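Local coordinates for glycerol uptake operon antiterminator regulatory protein (Listeria monocytogenes str. 4b, PDB 3KTS) that probably controls transcription of the glycerol uptake operon as an antiterminator that responds to glycerol-3-phosphate, built on a TIM-barrel fold, at residues A15-K20 against T177-H182; K24-D29 against G53-L58; N69-I74 against I94-Q99; A104-F109 against V120-K125. One frame throughout, in Å; residues are numbered along the deposited sequence.

Interaction 1: A15-K20 against T177-H182; sequences AAHNQK and TTSNKH
The closing seam of the barrel, where strand 173-178 comes round to lie parallel beside strand 12-16, is held here by Ala15 against Thr178 and Ser179, with His17 reaching over from just beyond its strand. The amide of Ala15 donates to the carbonyl of Thr178, N to O 2.8 Å. The methyl of Ala15 turns to the same peptide, its CB 3.5 Å from Thr178 O, and it also packs on Val34 and Leu36 of strand 32-39. Just beyond, after Ala16 and Thr178, both chains leave the sheet at the C-terminal ends of their strands, the rim where TIM barrels usually hold their ligands.

On that rim Ser179 CB packs 3.2 Å from Ala15 O, and its hydroxyl meets the imidazole of His17 edge-on: NE2 donates to OG at 3.2 Å, with OG only 10° out of the ring plane. The chi1 of Ser179, 53°, sets OG between its own backbone N and carbonyl carbon and turns it toward His17 NE2. The neighbouring ring atom, His17 CD2, lies 3.6 Å from Ser179 CB, beside the methylene. Ser179 OG also hydrogen-bonds to an unidentified bound molecule, probably from the crystallisation liquor, so His17 probably acts as a second-shell neighbour there. The turn is fixed by Thr178, whose OG1 accepts from the backbone N of Asn180 at 2.9 Å, an ST turn. The same Thr178 OG1 has a weak hydrogen bond to the unidentified molecule.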
loop_
_atom_site.group_PDB
_atom_site.type_symbol
_atom_site.label_atom_id
_atom_site.label_comp_id
_atom_site.label_asym_id
_atom_site.label_seq_id
_atom_site.Cartn_x
_atom_site.Cartn_y
_atom_site.Cartn_z
ATOM N N ALA A 15 7.085 5.579 1.386
ATOM C CA ALA A 15 6.953 5.010 0.053
ATOM C C ALA A 15 8.196 5.299 -0.776
ATOM O O ALA A 15 8.475 6.448 -1.103
ATOM C CB ALA A 15 5.701 5.558 -0.633
ATOM N N ALA A 16 8.934 4.246 -1.114
ATOM C CA ALA A 16 10.186 4.377 -1.846
ATOM C C ALA A 16 9.981 4.321 -3.354
ATOM O O ALA A 16 9.379 3.373 -3.861
ATOM C CB ALA A 16 11.166 3.292 -1.409
ATOM N N HIS A 17 10.487 5.340 -4.052
ATOM C CA HIS A 17 10.544 5.366 -5.517
ATOM C C HIS A 17 11.864 4.788 -6.014
ATOM O O HIS A 17 11.942 4.242 -7.121
ATOM C CB HIS A 17 10.437 6.800 -6.037
ATOM C CG HIS A 17 9.072 7.397 -5.913
ATOM N ND1 HIS A 17 8.066 7.151 -6.820
ATOM C CD2 HIS A 17 8.553 8.246 -4.995
ATOM C CE1 HIS A 17 6.983 7.820 -6.467
ATOM N NE2 HIS A 17 7.249 8.486 -5.358
ATOM N N ASN A 18 12.896 4.928 -5.184
ATOM C CA ASN A 18 14.274 4.617 -5.552
ATOM C C ASN A 18 14.841 3.439 -4.785
ATOM O O ASN A 18 14.231 2.928 -3.844
ATOM C CB ASN A 18 15.168 5.833 -5.290
ATOM C CG ASN A 18 14.825 7.011 -6.168
ATOM O OD1 ASN A 18 15.264 7.094 -7.314
ATOM N ND2 ASN A 18 14.042 7.942 -5.632
ATOM N N GLN A 19 16.029 3.017 -5.202
ATOM C CA GLN A 19 16.861 2.138 -4.402
ATOM C C GLN A 19 17.469 2.981 -3.273
ATOM O O GLN A 19 17.604 2.509 -2.142
ATOM C CB GLN A 19 17.959 1.528 -5.274
ATOM C CG GLN A 19 18.093 0.017 -5.165
ATOM C CD GLN A 19 19.193 -0.445 -4.214
ATOM O OE1 GLN A 19 20.037 -1.264 -4.584
ATOM N NE2 GLN A 19 19.178 0.059 -2.984
ATOM N N LYS A 20 17.808 4.234 -3.595
ATOM C CA LYS A 20 18.359 5.200 -2.634
ATOM C C LYS A 20 17.343 5.672 -1.594
ATOM O O LYS A 20 17.722 6.064 -0.492
ATOM C CB LYS A 20 18.938 6.414 -3.362
ATOM C CG LYS A 20 20.319 6.195 -3.957
ATOM C CD LYS A 20 20.824 7.458 -4.630
ATOM C CE LYS A 20 22.135 7.214 -5.346
ATOM N NZ LYS A 20 22.527 8.396 -6.161
ATOM N N THR A 177 0.227 6.435 3.488
ATOM C CA THR A 177 1.423 6.191 2.681
ATOM C C THR A 177 1.830 7.472 1.984
ATOM O O THR A 177 0.976 8.231 1.520
ATOM C CB THR A 177 1.248 5.083 1.620
ATOM O OG1 THR A 177 0.050 5.313 0.875
ATOM C CG2 THR A 177 1.185 3.727 2.269
ATOM N N THR A 178 3.138 7.698 1.908
ATOM C CA THR A 178 3.678 8.938 1.362
ATOM C C THR A 178 5.167 8.833 1.023
ATOM O O THR A 178 5.926 8.121 1.685
ATOM C CB THR A 178 3.438 10.127 2.332
ATOM O OG1 THR A 178 4.047 11.310 1.807
ATOM C CG2 THR A 178 3.992 9.828 3.711
ATOM N N SER A 179 5.570 9.544 -0.022
ATOM C CA SER A 179 6.980 9.666 -0.361
ATOM C C SER A 179 7.483 11.078 -0.075
ATOM O O SER A 179 8.553 11.466 -0.544
ATOM C CB SER A 179 7.223 9.291 -1.820
ATOM O OG SER A 179 6.377 10.016 -2.687
ATOM N N ASN A 180 6.699 11.843 0.687
ATOM C CA ASN A 180 7.123 13.148 1.190
ATOM C C ASN A 180 8.158 12.954 2.294
ATOM O O ASN A 180 7.828 12.566 3.416
ATOM C CB ASN A 180 5.922 13.960 1.686
ATOM C CG ASN A 180 6.267 15.405 1.988
ATOM O OD1 ASN A 180 6.915 15.707 2.991
ATOM N ND2 ASN A 180 5.814 16.310 1.133
ATOM N N LYS A 181 9.409 13.241 1.950
ATOM C CA LYS A 181 10.578 12.945 2.781
ATOM C C LYS A 181 10.592 13.671 4.131
ATOM O O LYS A 181 11.165 13.169 5.098
ATOM C CB LYS A 181 11.842 13.286 1.989
ATOM C CG LYS A 181 12.999 12.334 2.199
ATOM C CD LYS A 181 13.855 12.198 0.942
ATOM C CE LYS A 181 13.212 11.283 -0.099
ATOM N NZ LYS A 181 14.049 11.174 -1.326
ATOM N N HIS A 182 9.953 14.841 4.181
ATOM C CA HIS A 182 9.918 15.694 5.370
ATOM C C HIS A 182 9.209 15.044 6.556
ATOM O O HIS A 182 9.736 15.040 7.671
ATOM C CB HIS A 182 9.267 17.044 5.042
ATOM C CG HIS A 182 9.099 17.942 6.231
ATOM N ND1 HIS A 182 7.895 18.091 6.887
ATOM C CD2 HIS A 182 9.983 18.732 6.886
ATOM C CE1 HIS A 182 8.044 18.936 7.891
ATOM N NE2 HIS A 182 9.301 19.339 7.914
#

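Interaction 2: K24-D29 against G53-L58; sequences KILELD and GGKKVL
Lys55 reaches from the loop ahead of strand 56-60 into the type I beta turn Ile25-Leu28, at the C-terminal end of helix 20-25. This is the end of the TIM barrel where strand 56-60 begins, across from the usual ligand rim. The CB of Lys55 leaves the backbone heading for the turn. CG lies alongside the end of Leu26, 4.0 Å from its CD1, the one apolar touch between the two side chains; Leu26 is itself backed by Met33 and Tyr49. Beyond CG, the bend at chi2 (-54°) swings CD round, and a second at chi4 (79°) carries NZ in among the turn carbonyls. CE, the atom before it, lies 3.3 Å from Leu28 O.

NZ sits among main-chain oxygens. It donates to Leu28 O, with the nitrogen 24° from the carbonyl plane. Leu26 O is farther off, 3.5 Å from NZ. Lys55 is buried, so these carbonyls, lying close to the C-terminal end of a helix, probably help to stabilise a positive charge that has little solvent around it. The turn's own bond, Leu28 N to Ile25 O, is weak at 3.4 Å; the bond from Lys55 NZ to Leu28 O probably helps to hold the turn against the loop ahead of strand 56-60. The ammonium lies between the ends of the turn, Lys55 NZ being 2.6 Å from Ile25 O and 2.8 Å from Leu28 O.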
loop_
_atom_site.group_PDB
_atom_site.type_symbol
_atom_site.label_atom_id
_atom_site.label_comp_id
_atom_site.label_asym_id
_atom_site.label_seq_id
_atom_site.Cartn_x
_atom_site.Cartn_y
_atom_site.Cartn_z
ATOM N N LYS A 24 17.437 5.548 2.736
ATOM C CA LYS A 24 16.966 6.630 3.594
ATOM C C LYS A 24 16.037 6.104 4.687
ATOM O O LYS A 24 16.173 6.483 5.849
ATOM C CB LYS A 24 16.249 7.704 2.766
ATOM C CG LYS A 24 17.122 8.457 1.757
ATOM C CD LYS A 24 17.807 9.671 2.371
ATOM C CE LYS A 24 18.594 10.453 1.327
ATOM N NZ LYS A 24 19.352 11.587 1.935
ATOM N N ILE A 25 15.119 5.210 4.316
ATOM C CA ILE A 25 14.122 4.701 5.266
ATOM C C ILE A 25 14.595 3.505 6.083
ATOM O O ILE A 25 13.896 3.055 6.989
ATOM C CB ILE A 25 12.736 4.419 4.612
ATOM C CG1 ILE A 25 12.772 3.202 3.686
ATOM C CG2 ILE A 25 12.252 5.632 3.869
ATOM C CD1 ILE A 25 11.540 3.088 2.778
ATOM N N LEU A 26 15.787 3.001 5.775
ATOM C CA LEU A 26 16.354 1.880 6.519
ATOM C C LEU A 26 16.906 2.366 7.862
ATOM O O LEU A 26 17.135 1.570 8.774
ATOM C CB LEU A 26 17.433 1.177 5.689
ATOM C CG LEU A 26 17.275 -0.321 5.379
ATOM C CD1 LEU A 26 15.915 -0.652 4.769
ATOM C CD2 LEU A 26 18.376 -0.771 4.437
ATOM N N GLU A 27 17.086 3.680 7.976
ATOM C CA GLU A 27 17.572 4.315 9.196
ATOM C C GLU A 27 16.424 4.897 10.022
ATOM O O GLU A 27 16.615 5.864 10.762
ATOM C CB GLU A 27 18.555 5.434 8.845
ATOM C CG GLU A 27 19.652 5.048 7.860
ATOM C CD GLU A 27 20.291 6.255 7.185
ATOM O OE1 GLU A 27 19.842 7.398 7.430
ATOM O OE2 GLU A 27 21.246 6.060 6.400
ATOM N N LEU A 28 15.235 4.314 9.898
ATOM C CA LEU A 28 14.045 4.860 10.552
ATOM C C LEU A 28 13.327 3.866 11.459
ATOM O O LEU A 28 13.393 2.656 11.251
ATOM C CB LEU A 28 13.078 5.427 9.511
ATOM C CG LEU A 28 13.029 6.943 9.289
ATOM C CD1 LEU A 28 14.360 7.543 8.849
ATOM C CD2 LEU A 28 11.949 7.256 8.265
ATOM N N ASP A 29 12.624 4.396 12.455
ATOM C CA ASP A 29 11.979 3.587 13.490
ATOM C C ASP A 29 10.709 2.885 12.995
ATOM O O ASP A 29 10.232 1.928 13.614
ATOM C CB ASP A 29 11.672 4.467 14.709
ATOM C CG ASP A 29 11.518 3.662 15.992
ATOM O OD1 ASP A 29 12.535 3.462 16.693
ATOM O OD2 ASP A 29 10.384 3.227 16.297
ATOM N N GLY A 53 16.965 -5.612 7.225
ATOM C CA GLY A 53 17.039 -4.430 8.084
ATOM C C GLY A 53 15.831 -4.257 8.989
ATOM O O GLY A 53 15.554 -3.150 9.457
ATOM N N GLY A 54 15.110 -5.353 9.224
ATOM C CA GLY A 54 13.938 -5.366 10.102
ATOM C C GLY A 54 12.715 -4.634 9.572
ATOM O O GLY A 54 11.799 -4.320 10.337
ATOM N N LYS A 55 12.703 -4.364 8.266
ATOM C CA LYS A 55 11.609 -3.636 7.631
ATOM C C LYS A 55 10.707 -4.585 6.864
ATOM O O LYS A 55 11.180 -5.398 6.068
ATOM C CB LYS A 55 12.133 -2.537 6.692
ATOM C CG LYS A 55 13.025 -1.485 7.349
ATOM C CD LYS A 55 12.333 -0.855 8.538
ATOM C CE LYS A 55 13.302 -0.110 9.421
ATOM N NZ LYS A 55 13.632 1.214 8.841
ATOM N N LYS A 56 9.406 -4.477 7.112
ATOM C CA LYS A 56 8.418 -5.270 6.392
ATOM C C LYS A 56 7.953 -4.546 5.118
ATOM O O LYS A 56 7.687 -3.345 5.140
ATOM C CB LYS A 56 7.252 -5.623 7.313
ATOM C CG LYS A 56 7.575 -6.730 8.315
ATOM C CD LYS A 56 6.504 -6.852 9.388
ATOM C CE LYS A 56 6.557 -8.199 10.092
ATOM N NZ LYS A 56 5.784 -9.242 9.356
ATOM N N VAL A 57 7.873 -5.282 4.012
ATOM C CA VAL A 57 7.668 -4.674 2.691
ATOM C C VAL A 57 6.257 -4.858 2.114
ATOM O O VAL A 57 5.736 -5.977 2.032
ATOM C CB VAL A 57 8.730 -5.158 1.663
ATOM C CG1 VAL A 57 8.519 -4.509 0.295
ATOM C CG2 VAL A 57 10.115 -4.842 2.158
ATOM N N LEU A 58 5.650 -3.735 1.734
ATOM C CA LEU A 58 4.439 -3.727 0.926
ATOM C C LEU A 58 4.843 -3.392 -0.510
ATOM O O LEU A 58 5.328 -2.291 -0.786
ATOM C CB LEU A 58 3.431 -2.714 1.481
ATOM C CG LEU A 58 3.085 -2.894 2.969
ATOM C CD1 LEU A 58 2.424 -1.652 3.570
ATOM C CD2 LEU A 58 2.229 -4.142 3.202
#

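Interaction 3: N69-I74 against I94-Q99; sequences NDDYAI and IMKAKQ
Lys96 carries this contact, lying across the first turn of helix 71-81 and meeting Ile74 and Asp71 in succession. Its CG stands anti to the backbone N (chi1 -159°), which sends the chain out over the neighbouring helix, and a bend at chi2 (71°) then leads it across the helix, past Asp71. Nearest the backbone, Lys96 CB rests 3.8 Å from Ile74 CG2. The CG methylene follows against the same methyl at 4.0 Å, the two side chains running past each other in opposite directions. One atom further, Lys96 CD lies 4.1 Å from Asp71 CG, the lysine chain and the aspartate crossing at about a right angle.

What the lysine gives Asp71 is therefore mainly hydrocarbon. The charged ends stay apart, Lys96 NZ standing 4.8 Å from Asp71 OD2, and the ammonium has a long, weak ion pair with Asp75 one turn further along the same helix. Such a separation still allows attraction, probably a modest one at this partly exposed edge.

Ala97 comes next and closes the buried side. Its backbone N is 4.0 Å from Ile74 CG2, while the methyl-to-methyl distance, Ala97 CB to Ile74 CG2, is a looser 4.5 Å. Ala93, a turn earlier in helix 91-99, also touches Ile74, so the CG2 side of the isoleucine meets two alanines and the root of a lysine. Sequential outer helices packed side by side in this way, apolar toward the strands and charged toward solvent, form the helical jacket of a TIM barrel.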
loop_
_atom_site.group_PDB
_atom_site.type_symbol
_atom_site.label_atom_id
_atom_site.label_comp_id
_atom_site.label_asym_id
_atom_site.label_seq_id
_atom_site.Cartn_x
_atom_site.Cartn_y
_atom_site.Cartn_z
ATOM N N ASN A 69 0.951 -8.223 -14.161
ATOM C CA ASN A 69 0.214 -8.470 -12.919
ATOM C C ASN A 69 -0.763 -9.647 -13.060
ATOM O O ASN A 69 -1.782 -9.716 -12.370
ATOM C CB ASN A 69 -0.453 -7.197 -12.377
ATOM C CG ASN A 69 -1.251 -6.433 -13.430
ATOM O OD1 ASN A 69 -1.632 -6.967 -14.471
ATOM N ND2 ASN A 69 -1.513 -5.169 -13.147
ATOM N N ASP A 70 -0.410 -10.555 -13.978
ATOM C CA ASP A 70 -0.982 -11.896 -14.160
ATOM C C ASP A 70 -1.067 -12.693 -12.871
ATOM O O ASP A 70 -0.351 -12.410 -11.910
ATOM C CB ASP A 70 -0.047 -12.715 -15.066
ATOM C CG ASP A 70 -0.486 -12.750 -16.506
ATOM O OD1 ASP A 70 0.204 -13.428 -17.296
ATOM O OD2 ASP A 70 -1.501 -12.116 -16.861
ATOM N N ASP A 71 -1.898 -13.734 -12.882
ATOM C CA ASP A 71 -1.882 -14.732 -11.820
ATOM C C ASP A 71 -0.495 -15.350 -11.657
ATOM O O ASP A 71 -0.023 -15.499 -10.532
ATOM C CB ASP A 71 -2.922 -15.817 -12.082
ATOM C CG ASP A 71 -4.344 -15.327 -11.882
ATOM O OD1 ASP A 71 -4.526 -14.194 -11.376
ATOM O OD2 ASP A 71 -5.278 -16.084 -12.230
ATOM N N TYR A 72 0.160 -15.673 -12.775
ATOM C CA TYR A 72 1.512 -16.239 -12.767
ATOM C C TYR A 72 2.523 -15.290 -12.141
ATOM O O TYR A 72 3.466 -15.726 -11.462
ATOM C CB TYR A 72 1.996 -16.548 -14.178
ATOM C CG TYR A 72 1.002 -17.214 -15.086
ATOM C CD1 TYR A 72 0.279 -16.469 -16.012
ATOM C CD2 TYR A 72 0.807 -18.591 -15.049
ATOM C CE1 TYR A 72 -0.621 -17.073 -16.864
ATOM C CE2 TYR A 72 -0.094 -19.208 -15.904
ATOM C CZ TYR A 72 -0.805 -18.440 -16.805
ATOM O OH TYR A 72 -1.703 -19.031 -17.660
ATOM N N ALA A 73 2.328 -13.997 -12.397
ATOM C CA ALA A 73 3.183 -12.954 -11.851
ATOM C C ALA A 73 2.974 -12.782 -10.352
ATOM O O ALA A 73 3.922 -12.491 -9.624
ATOM C CB ALA A 73 2.937 -11.658 -12.564
ATOM N N ILE A 74 1.739 -12.975 -9.898
ATOM C CA ILE A 74 1.422 -12.855 -8.477
ATOM C C ILE A 74 1.938 -14.082 -7.736
ATOM O O ILE A 74 2.496 -13.959 -6.642
ATOM C CB ILE A 74 -0.090 -12.595 -8.242
ATOM C CG1 ILE A 74 -0.504 -11.266 -8.889
ATOM C CG2 ILE A 74 -0.443 -12.572 -6.753
ATOM C CD1 ILE A 74 0.451 -10.085 -8.638
ATOM N N ILE A 94 -5.637 -9.427 -6.206
ATOM C CA ILE A 94 -6.081 -9.435 -4.815
ATOM C C ILE A 94 -6.629 -10.817 -4.450
ATOM O O ILE A 94 -6.375 -11.317 -3.351
ATOM C CB ILE A 94 -7.141 -8.325 -4.552
ATOM C CG1 ILE A 94 -6.572 -6.932 -4.862
ATOM C CG2 ILE A 94 -7.680 -8.387 -3.120
ATOM C CD1 ILE A 94 -5.418 -6.489 -3.968
ATOM N N MET A 95 -7.354 -11.428 -5.391
ATOM C CA MET A 95 -7.884 -12.787 -5.232
ATOM C C MET A 95 -6.756 -13.803 -5.105
ATOM O O MET A 95 -6.781 -14.651 -4.221
ATOM C CB MET A 95 -8.821 -13.167 -6.394
ATOM C CG MET A 95 -10.080 -12.312 -6.477
ATOM S SD MET A 95 -11.396 -12.841 -7.611
ATOM C CE MET A 95 -10.564 -13.050 -9.184
ATOM N N LYS A 96 -5.758 -13.687 -5.977
ATOM C CA LYS A 96 -4.624 -14.599 -5.988
ATOM C C LYS A 96 -3.765 -14.490 -4.729
ATOM O O LYS A 96 -3.359 -15.516 -4.174
ATOM C CB LYS A 96 -3.761 -14.389 -7.236
ATOM C CG LYS A 96 -2.887 -15.588 -7.580
ATOM C CD LYS A 96 -3.726 -16.746 -8.113
ATOM C CE LYS A 96 -2.997 -18.065 -7.980
ATOM N NZ LYS A 96 -3.521 -19.088 -8.921
ATOM N N ALA A 97 -3.504 -13.260 -4.284
ATOM C CA ALA A 97 -2.680 -13.027 -3.096
ATOM C C ALA A 97 -3.331 -13.620 -1.855
ATOM O O ALA A 97 -2.652 -14.159 -0.982
ATOM C CB ALA A 97 -2.425 -11.553 -2.900
ATOM N N LYS A 98 -4.657 -13.541 -1.805
ATOM C CA LYS A 98 -5.432 -14.132 -0.721
ATOM C C LYS A 98 -5.350 -15.658 -0.673
ATOM O O LYS A 98 -5.477 -16.241 0.399
ATOM C CB LYS A 98 -6.885 -13.670 -0.792
ATOM C CG LYS A 98 -7.118 -12.297 -0.157
ATOM C CD LYS A 98 -8.527 -11.789 -0.417
ATOM C CE LYS A 98 -9.561 -12.528 0.408
ATOM N NZ LYS A 98 -10.924 -12.231 -0.088
ATOM N N GLN A 99 -5.125 -16.295 -1.823
ATOM C CA GLN A 99 -4.931 -17.747 -1.870
ATOM C C GLN A 99 -3.609 -18.134 -1.219
ATOM O O GLN A 99 -3.515 -19.173 -0.568
ATOM C CB GLN A 99 -4.981 -18.283 -3.307
ATOM C CG GLN A 99 -6.264 -17.974 -4.048
ATOM C CD GLN A 99 -6.502 -18.878 -5.248
ATOM O OE1 GLN A 99 -5.677 -18.964 -6.159
ATOM N NE2 GLN A 99 -7.652 -19.544 -5.259
#

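Interaction 4: A104-F109 against V120-K125; sequences AIQRLF and VALIQK
Strand 104-109 and helix 120-125 run antiparallel, 170° between their directions, with their axes 10.1 Å apart at closest approach and Gln106 facing Ile123. Gln106 bridges much of that gap. Its CG is anti to the backbone N (chi1 -165°) and the chain stays extended beyond it, so the amide is carried outward from the sheet and set down on the helix between Leu122 and Ile123.

Gln106 OE1 touches Leu122 CG and CD2 and is as close to Ile123 CG1, all at 3.8 Å, while NE2 lies 3.5 Å from Ile123 CG1 and 3.6 Å from Ile123 CA, against the helix backbone. Both residues cross the glutamine obliquely. Two residues further up the strand, Leu108 takes over: its CD1 meets Ile123 CD1 at 3.9 Å, an apolar contact that lengthens the seam toward the start of the helix. Ile123 can serve both strand residues because its CG1 branch reaches out to the sheet and passes the amide before its CD1 arrives at Leu108.

Strand, helix and the next strand, 130-134, make one beta-alpha-beta unit of the barrel, and this is its outward face. Pro128 and Ile151 close round Ile123, while Arg107, from the opposite face of the strand, forms a salt bridge with Glu132. Across these segments the buried Gln106 amide meets carbon alone, so it packs here by shape, and van der Waals contact is what joins the two segments; any polar partners of the amide would lie beyond them.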
loop_
_atom_site.group_PDB
_atom_site.type_symbol
_atom_site.label_atom_id
_atom_site.label_comp_id
_atom_site.label_asym_id
_atom_site.label_seq_id
_atom_site.Cartn_x
_atom_site.Cartn_y
_atom_site.Cartn_z
ATOM N N ALA A 104 -3.229 -8.630 1.060
ATOM C CA ALA A 104 -3.646 -8.019 -0.193
ATOM C C ALA A 104 -4.353 -6.690 0.054
ATOM O O ALA A 104 -5.476 -6.657 0.569
ATOM C CB ALA A 104 -4.540 -8.964 -0.965
ATOM N N ILE A 105 -3.685 -5.596 -0.301
ATOM C CA ILE A 105 -4.306 -4.272 -0.238
ATOM C C ILE A 105 -4.669 -3.753 -1.643
ATOM O O ILE A 105 -3.849 -3.790 -2.558
ATOM C CB ILE A 105 -3.503 -3.260 0.672
ATOM C CG1 ILE A 105 -3.332 -1.892 0.004
ATOM C CG2 ILE A 105 -2.155 -3.858 1.181
ATOM C CD1 ILE A 105 -2.562 -0.909 0.854
ATOM N N GLN A 106 -5.914 -3.310 -1.810
ATOM C CA GLN A 106 -6.423 -2.887 -3.117
ATOM C C GLN A 106 -6.368 -1.379 -3.314
ATOM O O GLN A 106 -6.885 -0.612 -2.502
ATOM C CB GLN A 106 -7.854 -3.372 -3.329
ATOM C CG GLN A 106 -8.318 -3.285 -4.783
ATOM C CD GLN A 106 -9.820 -3.383 -4.938
ATOM O OE1 GLN A 106 -10.420 -2.669 -5.742
ATOM N NE2 GLN A 106 -10.439 -4.263 -4.163
ATOM N N ARG A 107 -5.755 -0.965 -4.418
ATOM C CA ARG A 107 -5.543 0.444 -4.698
ATOM C C ARG A 107 -6.730 1.029 -5.440
ATOM O O ARG A 107 -7.187 0.478 -6.441
ATOM C CB ARG A 107 -4.281 0.619 -5.528
ATOM C CG ARG A 107 -3.594 1.927 -5.285
ATOM C CD ARG A 107 -2.298 2.018 -6.057
ATOM N NE ARG A 107 -1.449 3.103 -5.571
ATOM C CZ ARG A 107 -0.382 3.562 -6.217
ATOM N NH1 ARG A 107 -0.019 3.022 -7.378
ATOM N NH2 ARG A 107 0.335 4.548 -5.693
ATOM N N LEU A 108 -7.226 2.152 -4.939
ATOM C CA LEU A 108 -8.356 2.821 -5.545
ATOM C C LEU A 108 -7.991 4.271 -5.815
ATOM O O LEU A 108 -7.367 4.920 -4.976
ATOM C CB LEU A 108 -9.557 2.756 -4.610
ATOM C CG LEU A 108 -10.896 2.493 -5.295
ATOM C CD1 LEU A 108 -11.065 0.999 -5.501
ATOM C CD2 LEU A 108 -12.044 3.049 -4.468
ATOM N N PHE A 109 -8.374 4.767 -6.990
ATOM C CA PHE A 109 -8.132 6.158 -7.366
ATOM C C PHE A 109 -9.431 6.947 -7.325
ATOM O O PHE A 109 -10.296 6.766 -8.192
ATOM C CB PHE A 109 -7.549 6.250 -8.781
ATOM C CG PHE A 109 -6.230 5.542 -8.963
ATOM C CD1 PHE A 109 -5.218 5.644 -8.012
ATOM C CD2 PHE A 109 -5.988 4.803 -10.116
ATOM C CE1 PHE A 109 -3.999 4.993 -8.196
ATOM C CE2 PHE A 109 -4.775 4.152 -10.307
ATOM C CZ PHE A 109 -3.776 4.249 -9.348
ATOM N N VAL A 120 -15.997 0.387 -5.626
ATOM C CA VAL A 120 -16.683 -0.196 -4.468
ATOM C C VAL A 120 -17.277 -1.561 -4.820
ATOM O O VAL A 120 -17.313 -2.459 -3.982
ATOM C CB VAL A 120 -17.760 0.740 -3.820
ATOM C CG1 VAL A 120 -17.128 2.019 -3.292
ATOM C CG2 VAL A 120 -18.904 1.058 -4.780
ATOM N N ALA A 121 -17.704 -1.711 -6.072
ATOM C CA ALA A 121 -18.212 -2.978 -6.580
ATOM C C ALA A 121 -17.091 -4.019 -6.646
ATOM O O ALA A 121 -17.323 -5.195 -6.366
ATOM C CB ALA A 121 -18.868 -2.781 -7.955
ATOM N N LEU A 122 -15.881 -3.574 -6.991
ATOM C CA LEU A 122 -14.715 -4.464 -7.069
ATOM C C LEU A 122 -14.246 -4.896 -5.684
ATOM O O LEU A 122 -13.918 -6.066 -5.477
ATOM C CB LEU A 122 -13.562 -3.811 -7.844
ATOM C CG LEU A 122 -12.382 -4.710 -8.247
ATOM C CD1 LEU A 122 -12.851 -6.009 -8.924
ATOM C CD2 LEU A 122 -11.417 -3.975 -9.150
ATOM N N ILE A 123 -14.225 -3.940 -4.753
ATOM C CA ILE A 123 -13.931 -4.184 -3.338
ATOM C C ILE A 123 -14.905 -5.212 -2.760
ATOM O O ILE A 123 -14.497 -6.131 -2.044
ATOM C CB ILE A 123 -13.989 -2.864 -2.526
ATOM C CG1 ILE A 123 -12.757 -2.008 -2.821
ATOM C CG2 ILE A 123 -14.066 -3.129 -1.027
ATOM C CD1 ILE A 123 -12.931 -0.553 -2.449
ATOM N N GLN A 124 -16.182 -5.058 -3.107
ATOM C CA GLN A 124 -17.237 -5.963 -2.671
ATOM C C GLN A 124 -16.991 -7.380 -3.165
ATOM O O GLN A 124 -17.192 -8.341 -2.420
ATOM C CB GLN A 124 -18.603 -5.473 -3.167
ATOM C CG GLN A 124 -19.794 -6.031 -2.386
ATOM C CD GLN A 124 -19.840 -5.536 -0.945
ATOM O OE1 GLN A 124 -19.559 -4.367 -0.664
ATOM N NE2 GLN A 124 -20.200 -6.427 -0.024
ATOM N N LYS A 125 -16.544 -7.491 -4.415
ATOM C CA LYS A 125 -16.286 -8.781 -5.051
ATOM C C LYS A 125 -15.052 -9.493 -4.478
ATOM O O LYS A 125 -15.144 -10.644 -4.057
ATOM C CB LYS A 125 -16.180 -8.624 -6.580
ATOM C CG LYS A 125 -15.501 -9.801 -7.305
ATOM C CD LYS A 125 -15.617 -9.723 -8.821
ATOM C CE LYS A 125 -16.929 -10.332 -9.309
ATOM N NZ LYS A 125 -16.968 -10.492 -10.792
#

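All four contacts belong to one TIM barrel, at different levels. Interaction 4 is the buried one, strand against outer helix, and is wholly van der Waals. It touches interaction 3, where Ile94 and Ala97 of helix 91-99 pack on Ala104, Ile105 and Gln106; interaction 3 lies further out, helix on helix, and mixes apolar packing with distant charges. Interactions 1 and 2, about 25 Å from interaction 3 between centres, rely on hydrogen bonds, to main-chain carbonyls in both and between side chains too in interaction 1, and are only partly buried. They touch through Ala16 and Ile25, yet 1 joins strands near the ligand rim and 2 a helix-end turn to the loop before a strand.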